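Local coordinates for peptide synthetase NRPS type II-PCP (Streptomyces verticillus, PDB 4NEO), which is a peptidyl carrier protein of the nonribosomal peptide synthetase kind, a small helical domain of the phosphopantetheine-attachment family, at residues 38-43 with 69-74. Sequence-based numbering, arbitrary orientation.
Sequences EDFAAL and VLLETR
D39 and R74 form a salt bridge between the loop and the end of helix 67-73. NH1 of R74 lies 3.1 Å from OD2 of D39 and makes a weak hydrogen bond to OD1. The carboxylate and guanidinium planes are turned 36° apart. N of A41 lies 2.9 Å from OD2 of D39 and meets it from above the carboxylate plane, closing an Asx turn. N of A42 takes the anti lone pair of that oxygen. The carboxylate therefore ties the turn together and pairs with the arginine at once. At another edge of the guanidinium, NE of R74 donates to O of L71 at 3.2 Å, with that oxygen in the guanidinium plane.

One backbone bond joins the segments: N of F40 donates to O of R74 at 2.9 Å. R74 has positive phi (70°), as the first residue to leave the helix.

The apolar part centres on the F40 ring. CD2 of L70 sits over the middle of one face, 3.7 Å from the ring centroid, a CH-pi contact. CG of F40 is anti to the backbone N (chi1 178°), which lays one ring face against CD2 of L70. CD2 of L71 comes obliquely to CE2 of F40 at 4.1 Å. The guanidinium stands nearly perpendicular to the ring, with NH2 at the ring edge. NH2 also makes a weak hydrogen bond to a bound 2-(2-methoxyethoxy)ethanol, whose pocket includes F40 and R74.

As expected of the small helical carrier-protein fold, the long loop between helices 7-28 and 47-50 packs against the C-terminal end of helix 67-73. F40 also packs on H49 and A50 of helix 47-50, and L70 on W25 of helix 7-28.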
# COMPACT_ATOMS: atom_id res chain seq x y z
N GLU A 38 8.78 -5.90 0.24
CA GLU A 38 8.97 -6.64 -1.01
C GLU A 38 8.66 -5.78 -2.20
O GLU A 38 7.64 -5.13 -2.24
CB GLU A 38 8.08 -7.91 -1.01
CG GLU A 38 8.48 -8.96 0.02
CD GLU A 38 7.73 -10.28 -0.18
OE1 GLU A 38 8.34 -11.20 -0.77
OE2 GLU A 38 6.53 -10.35 0.22
N ASP A 39 9.53 -5.80 -3.22
CA ASP A 39 9.32 -4.94 -4.41
C ASP A 39 8.15 -5.43 -5.30
O ASP A 39 8.08 -6.61 -5.63
CB ASP A 39 10.63 -4.82 -5.23
CG ASP A 39 10.47 -3.92 -6.45
OD1 ASP A 39 10.65 -2.69 -6.33
OD2 ASP A 39 10.07 -4.42 -7.53
N PHE A 40 7.30 -4.50 -5.73
CA PHE A 40 6.09 -4.75 -6.52
C PHE A 40 6.37 -5.62 -7.72
O PHE A 40 5.61 -6.54 -8.00
CB PHE A 40 5.51 -3.42 -7.02
CG PHE A 40 4.30 -3.55 -7.89
CD1 PHE A 40 3.12 -4.06 -7.38
CD2 PHE A 40 4.33 -3.16 -9.23
CE1 PHE A 40 2.00 -4.17 -8.18
CE2 PHE A 40 3.21 -3.27 -10.02
CZ PHE A 40 2.05 -3.77 -9.49
N ALA A 41 7.42 -5.30 -8.45
CA ALA A 41 7.74 -6.01 -9.69
C ALA A 41 8.32 -7.36 -9.39
O ALA A 41 8.08 -8.31 -10.13
CB ALA A 41 8.72 -5.22 -10.55
N ALA A 42 9.11 -7.45 -8.31
CA ALA A 42 9.63 -8.74 -7.85
C ALA A 42 8.49 -9.68 -7.50
O ALA A 42 8.63 -10.88 -7.69
CB ALA A 42 10.58 -8.59 -6.67
N LEU A 43 7.36 -9.15 -7.05
CA LEU A 43 6.17 -9.96 -6.80
C LEU A 43 5.38 -10.33 -8.07
O LEU A 43 4.31 -10.93 -7.97
CB LEU A 43 5.23 -9.25 -5.82
CG LEU A 43 5.81 -9.05 -4.41
CD1 LEU A 43 5.03 -7.99 -3.67
CD2 LEU A 43 5.83 -10.34 -3.64
N VAL A 69 2.00 6.71 -6.76
CA VAL A 69 2.21 6.47 -5.37
C VAL A 69 2.71 5.00 -5.21
O VAL A 69 3.75 4.76 -4.61
CB VAL A 69 0.99 6.77 -4.56
CG1 VAL A 69 1.16 6.34 -3.11
CG2 VAL A 69 0.60 8.26 -4.66
N LEU A 70 2.05 4.04 -5.83
CA LEU A 70 2.56 2.67 -5.84
C LEU A 70 3.84 2.55 -6.65
O LEU A 70 4.79 1.88 -6.24
CB LEU A 70 1.51 1.71 -6.41
CG LEU A 70 1.76 0.17 -6.48
CD1 LEU A 70 0.44 -0.51 -6.77
CD2 LEU A 70 2.66 -0.20 -7.62
N LEU A 71 3.85 3.12 -7.85
CA LEU A 71 4.91 2.80 -8.80
C LEU A 71 6.20 3.51 -8.48
O LEU A 71 7.24 3.09 -8.97
CB LEU A 71 4.50 3.08 -10.25
CG LEU A 71 3.37 2.18 -10.78
CD1 LEU A 71 2.97 2.62 -12.20
CD2 LEU A 71 3.82 0.72 -10.77
N GLU A 72 6.16 4.54 -7.65
CA GLU A 72 7.40 5.25 -7.25
C GLU A 72 7.89 4.83 -5.86
O GLU A 72 9.05 5.06 -5.51
CB GLU A 72 7.20 6.77 -7.34
CG GLU A 72 7.11 7.20 -8.80
CD GLU A 72 6.87 8.70 -8.97
OE1 GLU A 72 6.80 9.41 -7.95
OE2 GLU A 72 6.73 9.12 -10.15
N THR A 73 7.03 4.21 -5.06
CA THR A 73 7.47 3.73 -3.76
C THR A 73 7.80 2.23 -3.82
O THR A 73 8.77 1.82 -3.25
CB THR A 73 6.44 3.96 -2.68
OG1 THR A 73 5.23 3.24 -3.02
CG2 THR A 73 6.20 5.42 -2.49
N ARG A 74 6.96 1.47 -4.53
CA ARG A 74 7.18 0.07 -4.89
C ARG A 74 7.14 -0.95 -3.76
O ARG A 74 7.31 -2.13 -4.04
CB ARG A 74 8.51 -0.10 -5.65
CG ARG A 74 8.79 0.97 -6.68
CD ARG A 74 9.45 0.42 -7.90
NE ARG A 74 8.48 0.19 -8.98
CZ ARG A 74 8.32 -0.96 -9.64
NH1 ARG A 74 9.03 -2.04 -9.29
NH2 ARG A 74 7.44 -1.05 -10.65